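Local coordinates for protein prolyl 4-hydroxylase (Phytophthora capsici LT1534, PDB 6IUQ) that probably hydroxylates proline residues at the 4-position, as an iron(II)- and 2-oxoglutarate-dependent oxygenase built on a double-stranded beta-helix core, at residues S116-L119 and L120-L123; T125-P128 and Q129-L132; Y17-L20 and H21-S25. One frame throughout, in Å; residues are numbered along the deposited sequence.

How the contacts relate
Following the chain from the N terminus, contact 3 (17-25) comes first: helix 17-23, from its first residue, and the break that leads into helix 26-35. Contact 1 (116-123) opens helix 118-126, and contact 2 (125-132) lies where that helix ends and the chain turns toward strand 139-146. All three are local and in series; none encloses or crosses another. They meet in space, though. Contacts 3 and 1 have centres about 9 Å apart, with Leu119 and Ala122 against Ile24. Contacts 1 and 2, about 11 Å apart, share helix 118-126 and join through Leu120, Leu123 and Leu132. Together they tie the two N-terminal helices and helix 118-126 to the larger antiparallel sheet.

Contact 1 of 3, residues S116-L119 and L120-L123; sequences STEL and LQAL
Gln121 reaches back to Thr117 and grips it twice. Its backbone N donates to Thr117 O at 2.8 Å, and its side-chain NE2 donates to Thr117 OG1, also at 2.8 Å. The second bond has an N-H...O angle of 152° and lies 9° out of the amide plane. Thr117 OG1 sits between its own backbone N and carbonyl carbon (chi1 59°), which turns the hydroxyl toward the amide end of the extended Gln121 chain. The other end of that amide, Gln121 OE1, accepts a hydrogen bond from a water that also donates to Glu118 OE2. Here helix 118-126 begins: Thr117 holds the N-cap position, but its hydroxyl makes no capping bond, and the regular i to i+4 bonds continue with Ala122 N to Glu118 O and Leu123 N to Leu119 O. One step further out, Ser116 OG donates to the anti lone pair of Glu118 OE1 at 2.8 Å; the bent glutamate chain also packs on Tyr17 and His21 of helix 17-23. A second water links Ser116 O to Leu120 N, 3.0 Å from the water. Toward the core, Leu119 and Leu123 run side by side, their CD1 methyls 3.7 Å apart, and both lean on Leu231 of strand 224-232.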
loop_
_atom_site.group_PDB
_atom_site.type_symbol
_atom_site.label_atom_id
_atom_site.label_comp_id
_atom_site.label_asym_id
_atom_site.label_seq_id
_atom_site.Cartn_x
_atom_site.Cartn_y
_atom_site.Cartn_z
ATOM N N SER A 116 7.935 16.136 8.025
ATOM C CA SER A 116 6.561 16.451 8.384
ATOM C C SER A 116 5.937 15.358 9.256
ATOM O O SER A 116 6.156 14.164 9.036
ATOM C CB SER A 116 5.725 16.667 7.124
ATOM O OG SER A 116 4.357 16.564 7.439
ATOM N N THR A 117 5.172 15.768 10.259
ATOM C CA THR A 117 4.487 14.813 11.124
ATOM C C THR A 117 2.974 14.938 11.061
ATOM O O THR A 117 2.275 14.415 11.942
ATOM C CB THR A 117 4.888 14.981 12.598
ATOM O OG1 THR A 117 4.572 16.314 13.024
ATOM C CG2 THR A 117 6.355 14.691 12.791
ATOM N N GLU A 118 2.468 15.636 10.045
ATOM C CA GLU A 118 1.027 15.879 9.934
ATOM C C GLU A 118 0.269 14.560 9.835
ATOM O O GLU A 118 -0.729 14.348 10.533
ATOM C CB GLU A 118 0.724 16.773 8.732
ATOM C CG GLU A 118 0.649 18.259 9.096
ATOM C CD GLU A 118 1.964 18.791 9.662
ATOM O OE1 GLU A 118 3.037 18.443 9.107
ATOM O OE2 GLU A 118 1.930 19.552 10.661
ATOM N N LEU A 119 0.779 13.658 9.004
ATOM C CA LEU A 119 0.173 12.361 8.820
ATOM C C LEU A 119 0.169 11.575 10.124
ATOM O O LEU A 119 -0.859 11.051 10.534
ATOM C CB LEU A 119 0.918 11.606 7.725
ATOM C CG LEU A 119 0.344 10.329 7.126
ATOM C CD1 LEU A 119 -1.158 10.466 6.819
ATOM C CD2 LEU A 119 1.135 10.039 5.866
ATOM N N LEU A 120 1.326 11.520 10.783
ATOM C CA LEU A 120 1.451 10.844 12.066
ATOM C C LEU A 120 0.508 11.436 13.098
ATOM O O LEU A 120 -0.094 10.697 13.857
ATOM C CB LEU A 120 2.902 10.913 12.573
ATOM C CG LEU A 120 3.844 9.829 12.029
ATOM C CD1 LEU A 120 5.290 10.103 12.382
ATOM C CD2 LEU A 120 3.433 8.485 12.588
ATOM N N GLN A 121 0.374 12.762 13.121
ATOM C CA GLN A 121 -0.476 13.418 14.111
ATOM C C GLN A 121 -1.951 13.069 13.896
ATOM O O GLN A 121 -2.632 12.683 14.833
ATOM C CB GLN A 121 -0.297 14.945 14.071
ATOM C CG GLN A 121 0.974 15.490 14.716
ATOM C CD GLN A 121 1.107 17.018 14.574
ATOM O OE1 GLN A 121 0.166 17.771 14.830
ATOM N NE2 GLN A 121 2.282 17.469 14.154
ATOM N N ALA A 122 -2.440 13.205 12.663
ATOM C CA ALA A 122 -3.844 12.922 12.373
ATOM C C ALA A 122 -4.172 11.497 12.710
ATOM O O ALA A 122 -5.134 11.235 13.434
ATOM C CB ALA A 122 -4.172 13.205 10.924
ATOM N N LEU A 123 -3.355 10.569 12.223
ATOM C CA LEU A 123 -3.616 9.152 12.480
ATOM C C LEU A 123 -3.552 8.819 13.970
ATOM O O LEU A 123 -4.412 8.106 14.468
ATOM C CB LEU A 123 -2.637 8.271 11.683
ATOM C CG LEU A 123 -2.915 8.313 10.165
ATOM C CD1 LEU A 123 -1.752 7.770 9.342
ATOM C CD2 LEU A 123 -4.238 7.589 9.817
HETATM O O HOH W 1 3.920 12.028 9.374
HETATM O O HOH W 2 0.368 20.306 13.202
#

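Contact 2 of 3, residues T125-P128 and Q129-L132; sequences THLP and QYDL
Leu127 lies against the ring of Tyr130 where helix 118-126 gives way to a short 3-10 turn ahead of the loop to strand 139-146, part of the core sheet of the double-stranded beta-helix fold. This is the tight side. Leu127 CB stands over the middle of the ring, 4.1 Å from the Tyr130 centroid and 8° off its normal, a CH-pi contact. Farther along the same side chain, Leu127 CD1 comes within 3.4 Å of Tyr130 CE2, the two groups running side by side in one direction. The phenol is anchored beyond the turn: its OH is hydrogen-bonded to Asp33 and Gln209, and Lys167 makes a cation-pi contact with the ring. Two i to i+3 backbone bonds hold the turn, Tyr130 N to Leu127 O and Asp131 N to Pro128 O; both donors stand well above the carbonyl planes. A water bridges the same stretch of backbone, donating to Leu127 O at 3.0 Å and accepting from Leu132 N.

The other side, with Pro128 and Gln129, is exposed to solvent and has no side-chain hydrogen bond between the two segments, just van der Waals approaches. Gln129 starts with CG wedged between its backbone N and carbonyl carbon (chi1 59°) and bends at chi2, which folds the amide back over the start of the turn. There its NE2 passes 3.9 Å from Leu127 CD2, and Gln129 OE1 rests 3.2 Å from Pro128 CD.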
loop_
_atom_site.group_PDB
_atom_site.type_symbol
_atom_site.label_atom_id
_atom_site.label_comp_id
_atom_site.label_asym_id
_atom_site.label_seq_id
_atom_site.Cartn_x
_atom_site.Cartn_y
_atom_site.Cartn_z
ATOM N N THR A 125 -4.110 10.813 16.415
ATOM C CA THR A 125 -5.244 11.448 17.072
ATOM C C THR A 125 -6.510 10.611 16.857
ATOM O O THR A 125 -7.211 10.288 17.809
ATOM C CB THR A 125 -5.494 12.888 16.554
ATOM O OG1 THR A 125 -4.444 13.756 16.991
ATOM C CG2 THR A 125 -6.825 13.425 17.071
ATOM N N HIS A 126 -6.801 10.260 15.605
ATOM C CA HIS A 126 -8.054 9.583 15.291
ATOM C C HIS A 126 -7.988 8.072 15.450
ATOM O O HIS A 126 -9.018 7.439 15.667
ATOM C CB HIS A 126 -8.498 9.924 13.872
ATOM C CG HIS A 126 -8.639 11.392 13.626
ATOM N ND1 HIS A 126 -9.466 12.198 14.380
ATOM C CD2 HIS A 126 -8.047 12.205 12.719
ATOM C CE1 HIS A 126 -9.384 13.443 13.943
ATOM N NE2 HIS A 126 -8.533 13.474 12.932
ATOM N N LEU A 127 -6.792 7.497 15.354
ATOM C CA LEU A 127 -6.618 6.048 15.509
ATOM C C LEU A 127 -5.509 5.669 16.486
ATOM O O LEU A 127 -4.539 5.017 16.103
ATOM C CB LEU A 127 -6.333 5.409 14.156
ATOM C CG LEU A 127 -7.403 5.648 13.093
ATOM C CD1 LEU A 127 -6.882 5.270 11.738
ATOM C CD2 LEU A 127 -8.665 4.878 13.420
ATOM N N PRO A 128 -5.665 6.043 17.767
ATOM C CA PRO A 128 -4.627 5.797 18.779
ATOM C C PRO A 128 -4.278 4.319 18.912
ATOM O O PRO A 128 -3.167 3.982 19.303
ATOM C CB PRO A 128 -5.258 6.305 20.086
ATOM C CG PRO A 128 -6.486 7.041 19.711
ATOM C CD PRO A 128 -6.904 6.591 18.347
ATOM N N GLN A 129 -5.220 3.442 18.592
ATOM C CA GLN A 129 -5.006 2.019 18.808
ATOM C C GLN A 129 -3.904 1.429 17.919
ATOM O O GLN A 129 -3.377 0.359 18.230
ATOM C CB GLN A 129 -6.311 1.243 18.607
ATOM C CG GLN A 129 -6.976 1.375 17.243
ATOM C CD GLN A 129 -7.949 2.555 17.168
ATOM O OE1 GLN A 129 -7.770 3.577 17.830
ATOM N NE2 GLN A 129 -8.982 2.406 16.367
ATOM N N TYR A 130 -3.545 2.113 16.830
ATOM C CA TYR A 130 -2.529 1.580 15.917
ATOM C C TYR A 130 -1.126 1.742 16.495
ATOM O O TYR A 130 -0.182 1.097 16.034
ATOM C CB TYR A 130 -2.568 2.263 14.546
ATOM C CG TYR A 130 -3.797 2.015 13.697
ATOM C CD1 TYR A 130 -4.859 1.216 14.142
ATOM C CD2 TYR A 130 -3.881 2.574 12.423
ATOM C CE1 TYR A 130 -5.973 1.016 13.349
ATOM C CE2 TYR A 130 -4.999 2.391 11.637
ATOM C CZ TYR A 130 -6.032 1.618 12.099
ATOM O OH TYR A 130 -7.116 1.446 11.287
ATOM N N ASP A 131 -0.994 2.640 17.464
ATOM C CA ASP A 131 0.264 2.830 18.178
ATOM C C ASP A 131 1.410 3.209 17.245
ATOM O O ASP A 131 2.487 2.617 17.304
ATOM C CB ASP A 131 0.625 1.558 18.939
ATOM C CG ASP A 131 1.549 1.823 20.101
ATOM O OD1 ASP A 131 1.921 3.004 20.304
ATOM O OD2 ASP A 131 1.911 0.848 20.802
ATOM N N LEU A 132 1.179 4.190 16.379
ATOM C CA LEU A 132 2.188 4.582 15.401
ATOM C C LEU A 132 3.343 5.326 16.079
ATOM O O LEU A 132 3.186 5.926 17.139
ATOM C CB LEU A 132 1.558 5.440 14.296
ATOM C CG LEU A 132 0.442 4.759 13.503
ATOM C CD1 LEU A 132 -0.175 5.725 12.510
ATOM C CD2 LEU A 132 0.923 3.471 12.799
HETATM O O HOH W 3 -1.621 5.647 16.479
#

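Contact 3 of 3, residues Y17-L20 and H21-S25; sequences YERL and HNKIS
Glu18 and Asn22 meet one turn apart on helix 17-23, a short alpha-helix that ends in an inverse gamma turn centred on Ile24 before helix 26-35 begins. Their side chains slant across each other, with carboxylate and amide planes 78° apart. The closest approach is to the aliphatic part of the glutamate: Asn22 ND2 lies 3.4 Å from Glu18 CG, while Glu18 OE2 stays 3.7 Å from the same nitrogen. Glu18 has CG anti to its backbone nitrogen (chi1 163°) and is extended beyond it, which carries the carboxylate outward past the amide.

Arg19 and Lys23 make the next pair round the helix. The lysine bends at chi2, and its CE approaches the guanidinium obliquely, 4.3 Å from Arg19 NE. Their charged ends remain apart, with Arg19 NH2 4.9 Å from Lys23 NZ. Arg19 has its polar partners elsewhere: its NE and NH2 donate to the backbone carbonyls of Cys43 and Asp42, and such bonds could offset some of the like-charge repulsion.

Leu20 is buried and faces Cys43 and Phe44. Its contact with Ile24 is loose, CD1 to CG1 being 4.4 Å, and Ile24 turns instead to Leu119 and Ala122 of helix 118-126. The backbone keeps the i to i+4 pattern from His21 N to Tyr17 O onward. Ser25 OG caps Val28 N at the start of the next helix. The last of the i to i+4 bonds runs from Ile24 N to Leu20 O at 3.2 Å, and Ile24 CG1 sits 3.4 Å from that same Leu20 oxygen.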
loop_
_atom_site.group_PDB
_atom_site.type_symbol
_atom_site.label_atom_id
_atom_site.label_comp_id
_atom_site.label_asym_id
_atom_site.label_seq_id
_atom_site.Cartn_x
_atom_site.Cartn_y
_atom_site.Cartn_z
ATOM N N TYR A 17 1.117 22.673 5.192
ATOM C CA TYR A 17 0.976 21.647 6.218
ATOM C C TYR A 17 -0.424 21.510 6.770
ATOM O O TYR A 17 -0.863 20.411 7.060
ATOM C CB TYR A 17 1.897 21.935 7.396
ATOM C CG TYR A 17 3.378 21.861 7.126
ATOM C CD1 TYR A 17 3.958 20.704 6.609
ATOM C CD2 TYR A 17 4.211 22.938 7.439
ATOM C CE1 TYR A 17 5.329 20.633 6.390
ATOM C CE2 TYR A 17 5.579 22.874 7.229
ATOM C CZ TYR A 17 6.131 21.714 6.709
ATOM O OH TYR A 17 7.489 21.648 6.497
ATOM N N GLU A 18 -1.104 22.632 6.958
ATOM C CA GLU A 18 -2.460 22.618 7.486
ATOM C C GLU A 18 -3.448 21.968 6.516
ATOM O O GLU A 18 -4.346 21.241 6.937
ATOM C CB GLU A 18 -2.910 24.044 7.826
ATOM C CG GLU A 18 -4.416 24.176 8.000
ATOM C CD GLU A 18 -4.826 25.421 8.764
ATOM O OE1 GLU A 18 -3.984 26.336 8.921
ATOM O OE2 GLU A 18 -5.996 25.473 9.211
ATOM N N ARG A 19 -3.289 22.227 5.223
ATOM C CA ARG A 19 -4.105 21.554 4.212
ATOM C C ARG A 19 -3.948 20.036 4.377
ATOM O O ARG A 19 -4.933 19.297 4.431
ATOM C CB ARG A 19 -3.707 21.998 2.795
ATOM C CG ARG A 19 -4.434 21.260 1.681
ATOM C CD ARG A 19 -3.826 21.520 0.302
ATOM N NE ARG A 19 -4.599 20.851 -0.750
ATOM C CZ ARG A 19 -5.101 21.465 -1.819
ATOM N NH1 ARG A 19 -4.904 22.764 -1.993
ATOM N NH2 ARG A 19 -5.800 20.782 -2.713
ATOM N N LEU A 20 -2.699 19.589 4.498
ATOM C CA LEU A 20 -2.394 18.174 4.634
ATOM C C LEU A 20 -3.065 17.613 5.871
ATOM O O LEU A 20 -3.768 16.602 5.808
ATOM C CB LEU A 20 -0.888 17.965 4.693
ATOM C CG LEU A 20 -0.386 16.537 4.828
ATOM C CD1 LEU A 20 -1.135 15.599 3.875
ATOM C CD2 LEU A 20 1.117 16.511 4.563
ATOM N N HIS A 21 -2.878 18.291 6.995
ATOM C CA HIS A 21 -3.513 17.865 8.227
ATOM C C HIS A 21 -5.033 17.802 8.084
ATOM O O HIS A 21 -5.658 16.838 8.534
ATOM C CB HIS A 21 -3.138 18.791 9.384
ATOM C CG HIS A 21 -3.422 18.194 10.726
ATOM N ND1 HIS A 21 -4.667 18.243 11.314
ATOM C CD2 HIS A 21 -2.628 17.506 11.580
ATOM C CE1 HIS A 21 -4.627 17.618 12.477
ATOM N NE2 HIS A 21 -3.400 17.166 12.664
ATOM N N ASN A 22 -5.638 18.808 7.452
ATOM C CA ASN A 22 -7.096 18.806 7.305
ATOM C C ASN A 22 -7.581 17.743 6.318
ATOM O O ASN A 22 -8.701 17.248 6.427
ATOM C CB ASN A 22 -7.603 20.183 6.871
ATOM C CG ASN A 22 -7.392 21.243 7.941
ATOM O OD1 ASN A 22 -7.246 20.930 9.124
ATOM N ND2 ASN A 22 -7.375 22.504 7.531
ATOM N N LYS A 23 -6.757 17.400 5.337
ATOM C CA LYS A 23 -7.155 16.338 4.409
ATOM C C LYS A 23 -7.218 15.000 5.135
ATOM O O LYS A 23 -8.067 14.180 4.832
ATOM C CB LYS A 23 -6.200 16.242 3.231
ATOM C CG LYS A 23 -6.367 17.347 2.247
ATOM C CD LYS A 23 -7.722 17.250 1.591
ATOM C CE LYS A 23 -7.790 18.162 0.384
ATOM N NZ LYS A 23 -8.951 17.772 -0.463
ATOM N N ILE A 24 -6.337 14.788 6.107
ATOM C CA ILE A 24 -6.377 13.547 6.868
ATOM C C ILE A 24 -7.359 13.681 8.024
ATOM O O ILE A 24 -6.971 13.805 9.186
ATOM C CB ILE A 24 -4.985 13.135 7.391
ATOM C CG1 ILE A 24 -3.943 13.272 6.284
ATOM C CG2 ILE A 24 -5.021 11.691 7.896
ATOM C CD1 ILE A 24 -4.320 12.492 5.031
ATOM N N SER A 25 -8.640 13.632 7.680
ATOM C CA SER A 25 -9.727 13.937 8.606
ATOM C C SER A 25 -10.210 12.728 9.382
ATOM O O SER A 25 -9.820 11.592 9.099
ATOM C CB SER A 25 -10.903 14.542 7.840
ATOM O OG SER A 25 -11.468 13.580 6.968
#